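Local coordinates for protein ABC-type phosphate transport system, periplasmic component (Lactobacillus brevis, PDB 4ECF) that probably binds phosphate outside the cell membrane as the solute-binding component of the PstSACB ABC transporter for phosphate import, at residues Arg71-His76 with His209-Gly214; Gly44-Gln49 with Lys66-Arg71; Met158-Val163 with Tyr177-Val182. All coordinates share one frame; numbering follows the deposited sequence.

Contact 1. Residues Arg71-His76 with His209-Gly214; sequences RQLVDH and HLYTKG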
# COMPACT_ATOMS: atom_id res chain seq x y z
N ARG A 71 7.80 -0.84 20.71
CA ARG A 71 8.79 -0.07 21.47
C ARG A 71 10.26 -0.49 21.24
O ARG A 71 11.16 0.24 21.63
CB ARG A 71 8.45 -0.10 22.97
CG ARG A 71 7.22 0.73 23.32
CD ARG A 71 7.37 1.46 24.65
NE ARG A 71 7.01 0.64 25.81
CZ ARG A 71 7.44 0.84 27.05
NH1 ARG A 71 8.28 1.84 27.34
NH2 ARG A 71 7.03 0.04 28.03
N GLN A 72 10.52 -1.63 20.61
CA GLN A 72 11.87 -2.00 20.25
C GLN A 72 12.21 -1.61 18.79
O GLN A 72 13.35 -1.75 18.34
CB GLN A 72 12.16 -3.48 20.56
CG GLN A 72 11.45 -4.51 19.70
CD GLN A 72 12.02 -5.94 19.86
OE1 GLN A 72 12.42 -6.58 18.88
NE2 GLN A 72 12.05 -6.42 21.10
N LEU A 73 11.21 -1.11 18.06
CA LEU A 73 11.41 -0.68 16.70
C LEU A 73 11.47 0.82 16.65
O LEU A 73 10.95 1.50 17.53
CB LEU A 73 10.30 -1.20 15.79
CG LEU A 73 10.08 -2.72 15.80
CD1 LEU A 73 8.90 -3.13 14.89
CD2 LEU A 73 11.36 -3.42 15.40
N VAL A 74 12.13 1.32 15.61
CA VAL A 74 12.21 2.76 15.34
C VAL A 74 11.57 3.05 13.97
O VAL A 74 11.99 2.53 12.95
CB VAL A 74 13.64 3.30 15.36
CG1 VAL A 74 13.66 4.80 15.06
CG2 VAL A 74 14.28 3.03 16.73
N ASP A 75 10.54 3.88 14.00
CA ASP A 75 9.78 4.30 12.84
C ASP A 75 10.53 5.32 11.99
O ASP A 75 11.26 6.18 12.52
CB ASP A 75 8.42 4.87 13.32
CG ASP A 75 7.41 5.01 12.19
OD1 ASP A 75 7.64 4.41 11.13
OD2 ASP A 75 6.39 5.71 12.39
N HIS A 76 10.34 5.24 10.69
CA HIS A 76 10.80 6.28 9.75
C HIS A 76 9.78 6.36 8.66
O HIS A 76 9.60 5.40 7.91
CB HIS A 76 12.15 5.97 9.13
CG HIS A 76 13.24 5.61 10.12
ND1 HIS A 76 13.39 4.35 10.62
CD2 HIS A 76 14.21 6.40 10.70
CE1 HIS A 76 14.43 4.34 11.48
NE2 HIS A 76 14.94 5.60 11.53
N HIS A 209 6.31 3.21 5.89
CA HIS A 209 7.28 3.16 7.00
C HIS A 209 8.48 2.29 6.66
O HIS A 209 8.30 1.18 6.09
CB HIS A 209 6.65 2.54 8.22
CG HIS A 209 5.40 3.21 8.71
ND1 HIS A 209 5.36 3.96 9.83
CD2 HIS A 209 4.11 3.09 8.26
CE1 HIS A 209 4.07 4.34 10.07
NE2 HIS A 209 3.30 3.82 9.08
N LEU A 210 9.67 2.76 7.02
CA LEU A 210 10.90 1.93 6.96
C LEU A 210 11.31 1.71 8.41
O LEU A 210 11.90 2.59 9.01
CB LEU A 210 12.01 2.61 6.17
CG LEU A 210 11.71 2.93 4.69
CD1 LEU A 210 12.91 3.56 4.02
CD2 LEU A 210 11.26 1.69 3.93
N TYR A 211 10.86 0.64 9.04
CA TYR A 211 11.22 0.33 10.40
C TYR A 211 12.58 -0.29 10.53
O TYR A 211 12.95 -1.17 9.72
CB TYR A 211 10.17 -0.65 10.98
CG TYR A 211 8.94 0.04 11.55
CD1 TYR A 211 8.99 0.67 12.81
CD2 TYR A 211 7.76 0.14 10.82
CE1 TYR A 211 7.87 1.30 13.33
CE2 TYR A 211 6.62 0.78 11.35
CZ TYR A 211 6.67 1.38 12.57
OH TYR A 211 5.54 2.01 13.10
N THR A 212 13.26 0.09 11.61
CA THR A 212 14.52 -0.54 12.04
C THR A 212 14.42 -1.06 13.48
O THR A 212 13.53 -0.68 14.23
CB THR A 212 15.71 0.43 11.90
OG1 THR A 212 15.52 1.55 12.76
CG2 THR A 212 15.88 0.88 10.38
N LYS A 213 15.28 -2.02 13.79
CA LYS A 213 15.41 -2.55 15.17
C LYS A 213 16.50 -1.77 15.85
O LYS A 213 17.69 -1.94 15.55
CB LYS A 213 15.74 -4.04 15.16
CG LYS A 213 15.58 -4.69 16.56
CD LYS A 213 15.62 -6.20 16.47
CE LYS A 213 15.59 -6.78 17.89
NZ LYS A 213 15.06 -8.16 17.94
N GLY A 214 16.07 -0.87 16.71
CA GLY A 214 16.95 0.14 17.30
C GLY A 214 17.22 1.24 16.33
O GLY A 214 16.75 1.21 15.18
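Leu73 and Val74 of strand 73-87 pair antiparallel with Lys213 and Thr212 of strand 205-213, neighbours in the mixed sheet of the periplasmic binding protein fold. The backbone bonds Val74 N to Thr212 O (2.8 Å) and Thr212 N to Val74 O (3.1 Å) make Val74-Thr212 the hydrogen-bonded pair. Beyond the bridged pairs, Leu210 N bonds to His76 O. The His76 ring points its edge at the same residue, and ND1 donates to Leu210 O at 2.8 Å, 14° from the ring plane. CE1 of that ring lies 3.3 Å from Thr212 OG1, which donates to Gly214 O. Asp75 reaches across with CG anti to its backbone N (chi1 -165°). Its OD1 takes a nearly straight bond from His209 ND1 at 2.7 Å, on the syn side of the carboxylate. The same OD1 lies over one face of the Tyr211 ring, 3.5 Å from CZ, with carboxylate and ring planes 12° apart. Tyr211 OH bonds to Ala62 N instead. At the far end Lys213 NZ gives Gln72 OE1 a weak bond of 3.2 Å; its stronger partner is Gln49 O. ND1 donates in both histidines, so each carries a proton there, and Asp75 would probably favour a protonated His209.

Contact 2. Residues Gly44-Gln49 with Lys66-Arg71; sequences GLSQIQ and KGINAR. With EDO (1,2-ethanediol), chain E.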
# COMPACT_ATOMS: atom_id res chain seq x y z
N GLY A 44 7.22 -7.95 6.87
CA GLY A 44 8.15 -6.89 7.16
C GLY A 44 8.29 -6.63 8.65
O GLY A 44 9.39 -6.57 9.17
N LEU A 45 7.15 -6.46 9.32
CA LEU A 45 7.14 -6.21 10.74
C LEU A 45 7.66 -7.40 11.54
O LEU A 45 8.46 -7.23 12.47
CB LEU A 45 5.75 -5.77 11.21
CG LEU A 45 5.26 -4.42 10.66
CD1 LEU A 45 3.81 -4.20 11.04
CD2 LEU A 45 6.16 -3.27 11.13
N SER A 46 7.23 -8.61 11.20
CA SER A 46 7.73 -9.78 11.92
C SER A 46 9.23 -9.98 11.76
O SER A 46 9.93 -10.30 12.75
CB SER A 46 6.98 -11.03 11.46
OG SER A 46 5.62 -10.95 11.85
N GLN A 47 9.76 -9.74 10.56
CA GLN A 47 11.19 -9.99 10.31
C GLN A 47 12.07 -8.91 10.96
O GLN A 47 13.11 -9.23 11.51
CB GLN A 47 11.49 -10.07 8.82
CG GLN A 47 10.90 -11.32 8.18
CD GLN A 47 11.54 -12.57 8.71
OE1 GLN A 47 12.71 -12.82 8.45
NE2 GLN A 47 10.77 -13.37 9.46
N ILE A 48 11.60 -7.67 10.97
CA ILE A 48 12.39 -6.63 11.62
C ILE A 48 12.39 -6.85 13.14
O ILE A 48 13.44 -6.69 13.81
CB ILE A 48 12.02 -5.20 11.17
CG1 ILE A 48 13.08 -4.18 11.66
CG2 ILE A 48 10.65 -4.76 11.68
CD1 ILE A 48 14.47 -4.43 11.08
N GLN A 49 11.24 -7.22 13.71
CA GLN A 49 11.20 -7.56 15.15
C GLN A 49 12.17 -8.67 15.50
O GLN A 49 12.81 -8.63 16.55
CB GLN A 49 9.79 -7.90 15.62
CG GLN A 49 9.70 -8.63 16.93
CD GLN A 49 8.30 -8.57 17.49
OE1 GLN A 49 7.93 -7.54 18.02
NE2 GLN A 49 7.52 -9.65 17.36
N LYS A 66 -0.89 -7.47 15.69
CA LYS A 66 -0.84 -8.25 16.93
C LYS A 66 0.48 -9.01 17.04
O LYS A 66 0.93 -9.61 16.06
CB LYS A 66 -2.00 -9.26 17.02
CG LYS A 66 -3.39 -8.64 17.00
CD LYS A 66 -4.43 -9.53 17.69
CE LYS A 66 -5.71 -9.71 16.88
NZ LYS A 66 -6.21 -8.44 16.27
N GLY A 67 1.11 -8.93 18.21
CA GLY A 67 2.36 -9.65 18.51
C GLY A 67 3.65 -8.92 18.19
O GLY A 67 4.75 -9.44 18.40
N ILE A 68 3.52 -7.70 17.65
CA ILE A 68 4.70 -6.86 17.39
C ILE A 68 4.88 -5.89 18.56
O ILE A 68 3.94 -5.17 18.93
CB ILE A 68 4.54 -6.06 16.05
CG1 ILE A 68 4.27 -6.99 14.85
CG2 ILE A 68 5.73 -5.10 15.83
CD1 ILE A 68 5.46 -7.87 14.43
N ASN A 69 6.07 -5.90 19.16
CA ASN A 69 6.44 -4.91 20.18
C ASN A 69 6.99 -3.63 19.54
O ASN A 69 8.17 -3.53 19.20
CB ASN A 69 7.44 -5.53 21.18
CG ASN A 69 7.78 -4.59 22.33
OD1 ASN A 69 7.20 -3.51 22.48
ND2 ASN A 69 8.74 -5.01 23.15
N ALA A 70 6.12 -2.64 19.37
CA ALA A 70 6.50 -1.39 18.70
C ALA A 70 7.65 -0.64 19.40
O ALA A 70 8.42 0.09 18.75
CB ALA A 70 5.28 -0.49 18.56
N ARG A 71 7.80 -0.84 20.71
CA ARG A 71 8.79 -0.07 21.47
C ARG A 71 10.26 -0.49 21.24
O ARG A 71 11.16 0.24 21.63
CB ARG A 71 8.45 -0.10 22.97
CG ARG A 71 7.22 0.73 23.32
CD ARG A 71 7.37 1.46 24.65
NE ARG A 71 7.01 0.64 25.81
CZ ARG A 71 7.44 0.84 27.05
NH1 ARG A 71 8.28 1.84 27.34
NH2 ARG A 71 7.03 0.04 28.03
C1 EDO E . 14.94 -13.38 5.01
O1 EDO E . 15.00 -13.72 3.62
C2 EDO E . 14.26 -12.04 5.18
O2 EDO E . 13.25 -12.03 6.21
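Gln49 reaches from helix 41-50 to the backbone of Gly67-Asn69, and its side-chain amide makes both hydrogen bonds of the contact. OE1 accepts from Asn69 N at 2.7 Å, with the donor in the carbonyl plane. NE2 donates to Gly67 O at 3.0 Å, and this bond is almost straight (175°). The chain of Gln49 leaves with CG anti to the backbone N (chi1 163°) and stays extended, which carries the amide out to the loop. A donor and an acceptor used together fix which way round the amide sits. They bracket Ile68, whose CA is 3.4 Å from Gln49 OE1.

The apolar part rests on Ile68. Its CD1 reaches back to the helix, 3.6 Å from Leu45 O and 3.9 Å from Leu45 CB. Ser46 OG is 4.0 Å from the same methyl, but its hydrogen bond goes to Gly42 O within the helix. Ile68 also touches Leu73 at the start of strand 73-87.

Within the loop, in the conformer given, Asn69 OD1 accepts a long bond from Arg71 N (3.3 Å), from above its carbonyl plane, in the manner of an Asx turn.

The arrangement is a helix side chain holding a connecting loop by its main chain. It ties the link between strands 55-58 and 73-87 to helix 41-50, within a fold of the periplasmic binding protein superfamily.

Contact 3. Residues Met158-Val163 with Tyr177-Val182; sequences MVRSIV and YVNKTV. With ACT (acetate ion), chain C.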
# COMPACT_ATOMS: atom_id res chain seq x y z
N MSE A 158 0.42 -9.68 -8.05
CA MSE A 158 -0.44 -10.83 -8.37
C MSE A 158 -1.94 -10.47 -8.35
O MSE A 158 -2.69 -10.96 -9.18
CB MSE A 158 -0.11 -12.02 -7.48
CG MSE A 158 1.29 -12.55 -7.75
SE MSE A 158 1.77 -14.02 -6.56
CE MSE A 158 2.15 -13.14 -4.90
N VAL A 159 -2.37 -9.62 -7.41
CA VAL A 159 -3.74 -9.11 -7.40
C VAL A 159 -4.00 -8.40 -8.75
O VAL A 159 -4.98 -8.67 -9.44
CB VAL A 159 -3.99 -8.16 -6.20
CG1 VAL A 159 -5.13 -7.20 -6.53
CG2 VAL A 159 -4.29 -8.96 -4.90
N ARG A 160 -3.09 -7.49 -9.16
CA ARG A 160 -3.28 -6.80 -10.43
C ARG A 160 -3.41 -7.79 -11.64
O ARG A 160 -4.31 -7.65 -12.46
CB ARG A 160 -2.18 -5.78 -10.65
CG ARG A 160 -2.25 -5.14 -12.04
CD ARG A 160 -1.08 -4.20 -12.23
NE ARG A 160 0.23 -4.85 -12.15
CZ ARG A 160 1.38 -4.21 -12.03
NH1 ARG A 160 1.43 -2.89 -11.95
NH2 ARG A 160 2.52 -4.90 -11.98
N SER A 161 -2.52 -8.76 -11.77
CA SER A 161 -2.57 -9.67 -12.92
C SER A 161 -3.80 -10.55 -12.96
O SER A 161 -4.37 -10.79 -14.04
CB SER A 161 -1.30 -10.53 -13.03
OG SER A 161 -1.02 -11.16 -11.81
N ILE A 162 -4.25 -11.02 -11.79
CA ILE A 162 -5.43 -11.86 -11.71
C ILE A 162 -6.68 -11.02 -12.02
O ILE A 162 -7.60 -11.48 -12.73
CB ILE A 162 -5.55 -12.54 -10.33
CG1 ILE A 162 -4.45 -13.59 -10.15
CG2 ILE A 162 -6.94 -13.16 -10.15
CD1 ILE A 162 -4.63 -14.82 -11.01
N VAL A 163 -6.74 -9.79 -11.52
CA VAL A 163 -7.89 -8.93 -11.84
C VAL A 163 -7.96 -8.67 -13.34
O VAL A 163 -9.03 -8.74 -13.93
CB VAL A 163 -7.87 -7.60 -11.01
CG1 VAL A 163 -8.85 -6.54 -11.58
CG2 VAL A 163 -8.20 -7.91 -9.55
N TYR A 177 0.49 0.64 -8.79
CA TYR A 177 0.28 -0.56 -9.54
C TYR A 177 -0.80 -0.40 -10.60
O TYR A 177 -0.93 -1.25 -11.46
CB TYR A 177 -0.09 -1.73 -8.61
CG TYR A 177 1.09 -2.34 -7.85
CD1 TYR A 177 1.60 -1.74 -6.68
CD2 TYR A 177 1.74 -3.48 -8.33
CE1 TYR A 177 2.69 -2.26 -6.02
CE2 TYR A 177 2.83 -4.02 -7.66
CZ TYR A 177 3.33 -3.41 -6.52
OH TYR A 177 4.38 -4.02 -5.87
N VAL A 178 -1.60 0.66 -10.53
CA VAL A 178 -2.65 0.81 -11.52
C VAL A 178 -2.02 1.06 -12.90
O VAL A 178 -1.13 1.90 -13.01
CB VAL A 178 -3.63 1.97 -11.16
CG1 VAL A 178 -4.63 2.18 -12.28
CG2 VAL A 178 -4.33 1.68 -9.82
N ASN A 179 -2.46 0.29 -13.89
CA ASN A 179 -2.05 0.44 -15.29
C ASN A 179 -3.20 0.08 -16.23
O ASN A 179 -4.31 -0.22 -15.78
CB ASN A 179 -0.75 -0.37 -15.59
CG ASN A 179 -0.95 -1.90 -15.59
OD1 ASN A 179 -2.05 -2.41 -15.75
ND2 ASN A 179 0.15 -2.63 -15.44
N LYS A 180 -2.92 0.08 -17.54
CA LYS A 180 -3.93 -0.11 -18.58
C LYS A 180 -4.61 -1.47 -18.59
O LYS A 180 -5.64 -1.64 -19.25
CB LYS A 180 -3.30 0.10 -19.98
CG LYS A 180 -2.92 1.54 -20.30
CD LYS A 180 -2.42 1.68 -21.74
CE LYS A 180 -1.04 1.08 -21.94
NZ LYS A 180 0.01 1.79 -21.16
N THR A 181 -4.06 -2.45 -17.87
CA THR A 181 -4.66 -3.79 -17.83
C THR A 181 -5.87 -3.88 -16.88
O THR A 181 -6.63 -4.84 -16.96
CB THR A 181 -3.64 -4.87 -17.43
OG1 THR A 181 -3.21 -4.64 -16.09
CG2 THR A 181 -2.40 -4.84 -18.37
N VAL A 182 -6.02 -2.89 -16.00
CA VAL A 182 -7.13 -2.86 -15.04
C VAL A 182 -7.78 -1.46 -14.97
O VAL A 182 -7.23 -0.49 -15.51
CB VAL A 182 -6.67 -3.29 -13.63
CG1 VAL A 182 -6.14 -4.73 -13.65
CG2 VAL A 182 -5.60 -2.35 -13.09
C ACT C . 4.58 -1.54 -10.32
O ACT C . 3.78 -1.37 -11.27
OXT ACT C . 4.64 -0.70 -9.40
CH3 ACT C . 5.45 -2.77 -10.29
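Arg160 of helix 156-165 meets Tyr177-Val182, part of the connection between strands 169-174 and 183-187, in a mixed polar and apolar contact beside the mixed sheet of this periplasmic binding protein fold. The connection is shaped by an Asx turn at Asn179 and a type I beta turn from Asn179 to Val182. Asn179 OD1 takes two bonds there, from Thr181 OG1 and Thr181 N. Arg160 has CG anti to its backbone N (chi1 174°), and a bend at chi3 brings the guanidinium in between Asn179 and Tyr177. ND2 of Asn179 lies over one face, 3.7 Å from Arg160 NH1, the amide offset to the side and its plane 5° from that of the guanidinium. CD2 of Tyr177 meets the opposite face, 3.8 Å from Arg160 CZ, and the ring is inclined 51° to the guanidinium. Tyr177 OH bonds elsewhere, to Thr12 O. Deeper in, Val182 CG1 packs 3.9 Å from Val163 CG1, and both valines also touch Ile86 of strand 73-87. The acetate, probably from the crystallisation liquor, lies over the Tyr177 ring and also bonds to Ser176 OG. Arg160 NH1 serves two acceptors at the guanidinium edge: Tyr177 O at 2.9 Å and acetate O at 2.9 Å.

Contacts 1 and 2 are neighbours, with centres about 9 Å apart. Lys213 of contact 1 probably bonds through NZ to Gln49 O of contact 2, so the end of strand 205-213 meets helix 41-50. Contact 3 lies on the opposite side of the chain's centre; its centre is about 31 Å from that of contact 1 and about 30 Å from that of contact 2. Strand 73-87 joins the two regions: its start pairs in contact 1, and Ile86 further along packs on the valines of contact 3. Contact 1 is partly buried and built on strand pairing. Contact 2 is at the surface and pairs one neutral amide with Ile68. Contact 3 is partly buried and pairs a guanidinium with a valine contact.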